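PDB 3I52: putative leucoanthocyanidin reductase 1 from Vitis vinifera, which probably catalyses the NADPH-dependent reduction of leucoanthocyanidins to flavan-3-ols such as catechin in flavonoid biosynthesis. Local coordinates for residues H122-A127 with E139-R144; T155-N160 with V219-S224. All coordinates share one frame; numbering follows the deposited sequence.

Contact 1: H122-A127 with E139-R144. With KXN ((2R,3S)-2-(3,4-dihydroxyphenyl)-3,4-dihydro-2H-chromene-3,5,7-triol), chain C; NAP (NADP nicotinamide-adenine-dinucleotide phosphate), chain B.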
# COMPACT_ATOMS: atom_id res chain seq x y z
N HIS A 122 -5.47 -0.25 3.68
CA HIS A 122 -6.91 -0.33 3.86
C HIS A 122 -7.58 1.03 3.72
O HIS A 122 -6.93 2.10 3.73
CB HIS A 122 -7.21 -0.91 5.24
CG HIS A 122 -6.56 -2.24 5.49
ND1 HIS A 122 -6.08 -2.61 6.72
CD2 HIS A 122 -6.28 -3.26 4.65
CE1 HIS A 122 -5.54 -3.81 6.64
NE2 HIS A 122 -5.66 -4.24 5.40
N ASP A 123 -8.89 0.99 3.64
CA ASP A 123 -9.68 2.20 3.67
C ASP A 123 -9.63 2.74 5.09
O ASP A 123 -10.35 2.25 5.96
CB ASP A 123 -11.12 1.94 3.19
CG ASP A 123 -11.92 3.25 3.03
OD1 ASP A 123 -11.72 4.20 3.83
OD2 ASP A 123 -12.70 3.37 2.07
N VAL A 124 -8.81 3.77 5.31
CA VAL A 124 -8.60 4.33 6.64
C VAL A 124 -9.86 4.96 7.21
O VAL A 124 -9.94 5.13 8.43
CB VAL A 124 -7.47 5.35 6.71
CG1 VAL A 124 -6.16 4.72 6.29
CG2 VAL A 124 -7.79 6.61 5.87
N ASN A 125 -10.82 5.32 6.37
CA ASN A 125 -12.06 5.91 6.88
C ASN A 125 -13.12 4.88 7.27
O ASN A 125 -14.00 5.21 8.02
CB ASN A 125 -12.63 7.01 5.93
CG ASN A 125 -12.08 8.41 6.26
OD1 ASN A 125 -11.84 9.22 5.36
ND2 ASN A 125 -11.87 8.68 7.55
N ARG A 126 -13.02 3.64 6.79
CA ARG A 126 -13.91 2.58 7.24
C ARG A 126 -13.32 1.65 8.29
O ARG A 126 -14.03 1.12 9.12
CB ARG A 126 -14.36 1.73 6.05
CG ARG A 126 -15.19 2.52 5.05
CD ARG A 126 -15.52 1.68 3.85
NE ARG A 126 -16.60 2.26 3.05
CZ ARG A 126 -16.45 2.83 1.86
NH1 ARG A 126 -15.25 2.90 1.26
NH2 ARG A 126 -17.52 3.28 1.21
N ALA A 127 -12.02 1.39 8.23
CA ALA A 127 -11.45 0.40 9.15
C ALA A 127 -11.32 0.99 10.56
O ALA A 127 -11.20 2.21 10.74
CB ALA A 127 -10.12 -0.10 8.62
N GLU A 139 -3.47 9.60 11.75
CA GLU A 139 -2.55 10.38 10.91
C GLU A 139 -2.90 10.37 9.42
O GLU A 139 -2.85 11.40 8.76
CB GLU A 139 -1.11 9.94 11.17
CG GLU A 139 -0.63 10.34 12.61
CD GLU A 139 0.79 9.90 12.96
OE1 GLU A 139 1.46 9.29 12.09
OE2 GLU A 139 1.25 10.16 14.11
N LYS A 140 -3.24 9.21 8.88
CA LYS A 140 -3.61 9.13 7.49
C LYS A 140 -4.91 9.93 7.22
O LYS A 140 -5.00 10.65 6.23
CB LYS A 140 -3.66 7.67 7.04
CG LYS A 140 -2.23 7.03 6.84
CD LYS A 140 -2.28 5.58 6.34
CE LYS A 140 -0.89 4.97 6.07
NZ LYS A 140 -1.03 3.78 5.22
N ARG A 141 -5.88 9.86 8.12
CA ARG A 141 -7.12 10.62 7.98
C ARG A 141 -6.88 12.12 8.10
O ARG A 141 -7.56 12.92 7.47
CB ARG A 141 -8.11 10.22 9.05
CG ARG A 141 -8.62 8.75 8.96
CD ARG A 141 -9.22 8.35 10.28
NE ARG A 141 -9.53 6.93 10.41
CZ ARG A 141 -9.98 6.36 11.53
NH1 ARG A 141 -10.13 7.06 12.66
NH2 ARG A 141 -10.27 5.06 11.52
N ARG A 142 -5.92 12.50 8.94
CA ARG A 142 -5.53 13.89 9.09
C ARG A 142 -4.95 14.42 7.77
O ARG A 142 -5.34 15.48 7.31
CB ARG A 142 -4.61 13.98 10.31
CG ARG A 142 -3.55 15.01 10.38
CD ARG A 142 -4.07 16.33 10.36
NE ARG A 142 -3.15 17.37 10.83
CZ ARG A 142 -3.25 18.65 10.44
NH1 ARG A 142 -4.18 18.99 9.52
NH2 ARG A 142 -2.43 19.58 10.92
N VAL A 143 -4.08 13.66 7.12
CA VAL A 143 -3.56 14.06 5.81
C VAL A 143 -4.70 14.22 4.76
O VAL A 143 -4.75 15.22 4.03
CB VAL A 143 -2.51 13.10 5.34
CG1 VAL A 143 -2.10 13.36 3.85
CG2 VAL A 143 -1.29 13.19 6.31
N ARG A 144 -5.61 13.26 4.72
CA ARG A 144 -6.69 13.24 3.76
C ARG A 144 -7.53 14.49 3.89
O ARG A 144 -7.91 15.07 2.87
CB ARG A 144 -7.63 12.06 4.00
CG ARG A 144 -7.12 10.70 3.54
CD ARG A 144 -8.21 9.65 3.77
NE ARG A 144 -7.84 8.37 3.21
CZ ARG A 144 -8.72 7.42 2.83
NH1 ARG A 144 -10.02 7.60 2.94
NH2 ARG A 144 -8.28 6.28 2.34
O94 KXN C . 6.38 2.08 9.33
C94 KXN C . 5.35 1.29 8.98
C93 KXN C . 5.26 0.82 7.58
O93 KXN C . 6.22 1.15 6.69
C92 KXN C . 4.20 0.00 7.20
C95 KXN C . 4.35 0.93 9.87
C96 KXN C . 3.30 0.12 9.43
C91 KXN C . 3.22 -0.35 8.11
C2 KXN C . 2.06 -1.20 7.69
O1 KXN C . 1.16 -0.39 6.92
C3 KXN C . 2.41 -2.42 6.81
O3 KXN C . 3.40 -3.26 7.44
C4 KXN C . 1.16 -3.27 6.46
C10 KXN C . -0.09 -2.42 6.29
C9 KXN C . -0.03 -0.94 6.53
C8 KXN C . -1.18 -0.18 6.38
C5 KXN C . -1.43 -3.00 5.89
O51 KXN C . -1.58 -4.33 5.64
C6 KXN C . -2.53 -2.13 5.77
C7 KXN C . -2.40 -0.76 6.01
O71 KXN C . -3.51 0.04 5.91
PA NAP B . 9.38 2.33 3.82
O1A NAP B . 9.72 2.63 5.23
O2A NAP B . 9.66 0.96 3.29
O5B NAP B . 9.90 3.48 2.85
C5B NAP B . 9.56 4.80 3.16
C4B NAP B . 10.26 5.65 2.12
O4B NAP B . 9.95 7.01 2.34
C3B NAP B . 11.77 5.49 2.23
O3B NAP B . 12.34 5.37 0.95
C2B NAP B . 12.19 6.78 2.90
O2B NAP B . 13.48 7.12 2.50
C1B NAP B . 11.13 7.79 2.44
N9A NAP B . 10.87 8.93 3.33
C8A NAP B . 10.44 8.89 4.64
N7A NAP B . 10.45 10.15 5.15
C5A NAP B . 10.81 11.00 4.15
C6A NAP B . 10.78 12.39 4.06
N6A NAP B . 10.35 13.13 5.08
N1A NAP B . 11.37 12.98 2.94
C2A NAP B . 11.51 12.23 1.79
N3A NAP B . 11.39 10.85 1.84
C4A NAP B . 11.11 10.24 3.02
O3 NAP B . 7.78 2.57 3.76
PN NAP B . 6.68 1.50 3.29
O1N NAP B . 6.64 0.38 4.28
O2N NAP B . 6.98 1.16 1.88
O5D NAP B . 5.28 2.32 3.47
C5D NAP B . 4.61 3.00 2.42
C4D NAP B . 3.09 3.01 2.67
O4D NAP B . 2.63 1.71 2.35
C3D NAP B . 2.71 3.29 4.12
O3D NAP B . 1.70 4.24 4.26
C2D NAP B . 2.23 1.96 4.65
O2D NAP B . 1.21 2.10 5.64
C1D NAP B . 1.85 1.16 3.40
N1N NAP B . 2.14 -0.30 3.40
C2N NAP B . 1.16 -1.23 3.11
C3N NAP B . 1.48 -2.60 3.00
C7N NAP B . 0.43 -3.62 2.64
O7N NAP B . 0.74 -4.99 2.63
N7N NAP B . -0.81 -3.24 2.34
C4N NAP B . 2.78 -3.04 3.34
C5N NAP B . 3.80 -2.09 3.48
C6N NAP B . 3.44 -0.74 3.65
P2B NAP B . 14.71 7.13 3.55
O1X NAP B . 15.09 5.66 3.58
O2X NAP B . 15.78 8.04 3.00
O3X NAP B . 14.30 7.66 4.91

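Contact 2: T155-N160 with V219-S224. With NAP (NADP nicotinamide-adenine-dinucleotide phosphate), chain B.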
# COMPACT_ATOMS: atom_id res chain seq x y z
N THR A 155 -6.12 10.89 -5.46
CA THR A 155 -6.58 9.50 -5.56
C THR A 155 -6.03 8.75 -4.34
O THR A 155 -4.85 8.87 -4.05
CB THR A 155 -6.11 8.83 -6.86
OG1 THR A 155 -6.57 9.59 -7.98
CG2 THR A 155 -6.68 7.42 -7.01
N TYR A 156 -6.91 8.04 -3.61
CA TYR A 156 -6.51 7.18 -2.50
C TYR A 156 -6.45 5.69 -2.90
O TYR A 156 -7.47 5.09 -3.15
CB TYR A 156 -7.46 7.33 -1.33
CG TYR A 156 -7.66 8.74 -0.82
CD1 TYR A 156 -6.60 9.65 -0.74
CD2 TYR A 156 -8.91 9.16 -0.36
CE1 TYR A 156 -6.80 10.93 -0.25
CE2 TYR A 156 -9.12 10.42 0.14
CZ TYR A 156 -8.07 11.30 0.20
OH TYR A 156 -8.32 12.57 0.69
N ILE A 157 -5.24 5.12 -2.95
CA ILE A 157 -4.98 3.73 -3.28
C ILE A 157 -5.17 2.84 -2.04
O ILE A 157 -4.33 2.84 -1.13
CB ILE A 157 -3.54 3.59 -3.87
CG1 ILE A 157 -3.39 4.46 -5.14
CG2 ILE A 157 -3.18 2.13 -4.23
CD1 ILE A 157 -4.44 4.20 -6.28
N CYS A 158 -6.30 2.15 -1.98
CA CYS A 158 -6.57 1.13 -0.94
C CYS A 158 -6.41 -0.23 -1.56
O CYS A 158 -7.39 -0.89 -1.93
CB CYS A 158 -7.98 1.30 -0.38
SG CYS A 158 -8.32 3.05 0.00
N CYS A 159 -5.16 -0.65 -1.67
CA CYS A 159 -4.79 -1.85 -2.37
C CYS A 159 -4.70 -3.12 -1.50
O CYS A 159 -4.16 -4.12 -1.93
CB CYS A 159 -3.42 -1.63 -3.06
SG CYS A 159 -2.08 -1.25 -1.88
N ASN A 160 -5.20 -3.05 -0.28
CA ASN A 160 -5.26 -4.22 0.59
C ASN A 160 -3.86 -4.82 0.90
O ASN A 160 -2.94 -4.03 1.12
CB ASN A 160 -6.30 -5.18 0.04
CG ASN A 160 -7.72 -4.70 0.28
OD1 ASN A 160 -8.04 -4.22 1.37
ND2 ASN A 160 -8.57 -4.81 -0.74
N VAL A 219 -9.62 4.17 -4.68
CA VAL A 219 -9.45 3.04 -5.56
C VAL A 219 -9.14 1.77 -4.74
O VAL A 219 -8.05 1.63 -4.14
CB VAL A 219 -8.29 3.31 -6.56
CG1 VAL A 219 -8.10 2.13 -7.53
CG2 VAL A 219 -8.54 4.60 -7.30
N HIS A 220 -10.08 0.83 -4.75
CA HIS A 220 -9.95 -0.43 -4.00
C HIS A 220 -9.46 -1.54 -4.90
O HIS A 220 -9.91 -1.65 -6.05
CB HIS A 220 -11.30 -0.79 -3.34
CG HIS A 220 -11.88 0.32 -2.53
ND1 HIS A 220 -11.63 0.48 -1.19
CD2 HIS A 220 -12.68 1.36 -2.90
CE1 HIS A 220 -12.25 1.57 -0.75
NE2 HIS A 220 -12.90 2.12 -1.77
N PHE A 221 -8.53 -2.36 -4.39
CA PHE A 221 -8.01 -3.50 -5.14
C PHE A 221 -8.71 -4.78 -4.67
O PHE A 221 -8.41 -5.30 -3.59
CB PHE A 221 -6.50 -3.64 -4.94
CG PHE A 221 -5.66 -2.59 -5.65
CD1 PHE A 221 -4.55 -2.97 -6.40
CD2 PHE A 221 -5.96 -1.23 -5.58
CE1 PHE A 221 -3.76 -2.02 -7.04
CE2 PHE A 221 -5.16 -0.27 -6.20
CZ PHE A 221 -4.06 -0.66 -6.93
N ARG A 222 -9.66 -5.25 -5.45
CA ARG A 222 -10.38 -6.46 -5.14
C ARG A 222 -10.29 -7.50 -6.23
O ARG A 222 -11.32 -7.91 -6.75
CB ARG A 222 -11.85 -6.16 -4.84
CG ARG A 222 -12.03 -5.31 -3.61
CD ARG A 222 -13.48 -5.31 -3.10
NE ARG A 222 -13.57 -4.72 -1.76
CZ ARG A 222 -14.70 -4.58 -1.07
NH1 ARG A 222 -15.83 -4.99 -1.60
NH2 ARG A 222 -14.71 -4.06 0.15
N PRO A 223 -9.07 -7.99 -6.54
CA PRO A 223 -8.90 -9.07 -7.52
C PRO A 223 -9.57 -10.33 -7.00
O PRO A 223 -9.16 -10.84 -5.97
CB PRO A 223 -7.39 -9.24 -7.58
CG PRO A 223 -6.88 -8.68 -6.30
CD PRO A 223 -7.81 -7.67 -5.85
N SER A 224 -10.61 -10.81 -7.67
CA SER A 224 -11.44 -11.87 -7.08
C SER A 224 -10.75 -13.22 -6.98
O SER A 224 -11.08 -14.00 -6.10
CB SER A 224 -12.76 -12.05 -7.84
OG SER A 224 -12.48 -12.36 -9.17
PA NAP B . 9.38 2.33 3.82
O1A NAP B . 9.72 2.63 5.23
O2A NAP B . 9.66 0.96 3.29
O5B NAP B . 9.90 3.48 2.85
C5B NAP B . 9.56 4.80 3.16
C4B NAP B . 10.26 5.65 2.12
O4B NAP B . 9.95 7.01 2.34
C3B NAP B . 11.77 5.49 2.23
O3B NAP B . 12.34 5.37 0.95
C2B NAP B . 12.19 6.78 2.90
O2B NAP B . 13.48 7.12 2.50
C1B NAP B . 11.13 7.79 2.44
N9A NAP B . 10.87 8.93 3.33
C8A NAP B . 10.44 8.89 4.64
N7A NAP B . 10.45 10.15 5.15
C5A NAP B . 10.81 11.00 4.15
C6A NAP B . 10.78 12.39 4.06
N6A NAP B . 10.35 13.13 5.08
N1A NAP B . 11.37 12.98 2.94
C2A NAP B . 11.51 12.23 1.79
N3A NAP B . 11.39 10.85 1.84
C4A NAP B . 11.11 10.24 3.02
O3 NAP B . 7.78 2.57 3.76
PN NAP B . 6.68 1.50 3.29
O1N NAP B . 6.64 0.38 4.28
O2N NAP B . 6.98 1.16 1.88
O5D NAP B . 5.28 2.32 3.47
C5D NAP B . 4.61 3.00 2.42
C4D NAP B . 3.09 3.01 2.67
O4D NAP B . 2.63 1.71 2.35
C3D NAP B . 2.71 3.29 4.12
O3D NAP B . 1.70 4.24 4.26
C2D NAP B . 2.23 1.96 4.65
O2D NAP B . 1.21 2.10 5.64
C1D NAP B . 1.85 1.16 3.40
N1N NAP B . 2.14 -0.30 3.40
C2N NAP B . 1.16 -1.23 3.11
C3N NAP B . 1.48 -2.60 3.00
C7N NAP B . 0.43 -3.62 2.64
O7N NAP B . 0.74 -4.99 2.63
N7N NAP B . -0.81 -3.24 2.34
C4N NAP B . 2.78 -3.04 3.34
C5N NAP B . 3.80 -2.09 3.48
C6N NAP B . 3.44 -0.74 3.65
P2B NAP B . 14.71 7.13 3.55
O1X NAP B . 15.09 5.66 3.58
O2X NAP B . 15.78 8.04 3.00
O3X NAP B . 14.30 7.66 4.91
O HOH W 1 -9.87 -1.35 -0.05
O HOH W 2 -11.20 -3.85 -0.02

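Contact 1: H122-A127 with E139-R144
V124 lies between the side chains of three helix residues, K140, R141 and R144, where the turn that follows strand 114-116 packs on helix 133-149. Its CG2 branch sits between the valine's own backbone N and carbonyl carbon (chi1 -60°) and lies over one face of the R144 guanidinium, off toward its rim, 3.2 Å from R144 NE. CG1 meets K140 across the aliphatic part of the lysine, 3.9 Å from K140 CB. The valine's carbonyl is used as well: R141 reaches it with an extended chain and donates from NE to V124 O at 2.7 Å (152°), the acceptor lying near the guanidinium plane although the donor stands above the carbonyl plane. A weak second bond comes to the same oxygen from R141 NH2, and A127 O sits at the same guanidinium edge. N125 lies across R141, its ND2 3.5 Å from R141 CG, while its OD1 takes a long, weak bond from R144 NH1. D123 turns OD1 back onto N125 N at 2.9 Å, an Asx turn that shapes the loop; OD2 pairs with R126, while OD1 is at salt-bridge range, though long, of R144, whose NE is paired with E119. At the cofactor end, K140 is extended beyond CG and its NZ bonds both ribose hydroxyls of NADP, 2.8 Å to O2D, as well as the backbone carbonyl of E119. H122 N binds the flavan-3-ol through O71 at 3.0 Å and nearly straight (170°), and its ring lies over C6 of that ligand. One helix surface thus grips the loop by charge and apolar contact while sending a lysine to the nicotinamide ribose, which is consistent with one helix holding both the cofactor and the loop that binds the flavan-3-ol.

Contact 2: T155-N160 with V219-S224
F221 turns its ring under C159 because its CG stands anti to its own carbonyl carbon (chi1 -73°), and C159 CB, 3.5 Å from the centroid of the F221 ring, makes a CH-pi contact over the middle of one face. With chi1 at 60° the C159 sulfur continues along the ring normal, farther above the same ring. I157 adds its CG2 branch at 3.7 Å from F221 CE2, and its CD1 lies alongside V219. Farther back, T155 CG2 and V219 CG2 press together at 3.4 Å, tighter than usual for two methyls. The backbones pair as parallel strands: V219 N donates to Y156 O, V219 O accepts from C158 N, and F221 N, just past the end of strand 217-220, continues the pattern to C158 O at 3.1 Å. That C158 carbonyl also receives a CA-H contact from H220 and a water proton, the water being shared with H220 ND1 in the plane of the imidazole; NE2 of this ring is bonded to D292. Beyond the strand N160 turns back, and its amide ND2 donates to F221 O at 2.9 Å (149°), from above the carbonyl plane, while a second water joins ND2 to R222 NE. An alanine in place of F221 would keep the backbone bonds but would probably leave C159 CB and I157 CG2 without the ring they lie against, opening a gap beside the strand end. On its other side N160 uses its backbone oxygen, which accepts from the carboxamide N7N of NADP at 2.6 Å. By bonding N160 through its side chain to the neighbouring segment, the contact probably steadies the turn whose carbonyl accepts from the carboxamide, and so would help to orient the reactive ring.

Overall arrangement
Both contacts are largely buried and both reach NADP, but they join different elements. Contact 1 joins the loop after strand 114-116 to helix 133-149, is partly open at N125, and relies on arginines, an Asx turn and carbonyl acceptors; contact 2, with every touching residue buried, joins strands 155-158 and 217-220 of the small parallel sheet, beside the five-stranded sheet of this Rossmann-type, NmrA-like fold, by backbone bonds and apolar or aromatic packing. The helix runs on in the chain to strand 155-158, and the two contacts meet where R144 lies against Y156 and D123 against H220. One addresses the nicotinamide ribose, the other the carboxamide, and contact 1 alone bonds the flavanol.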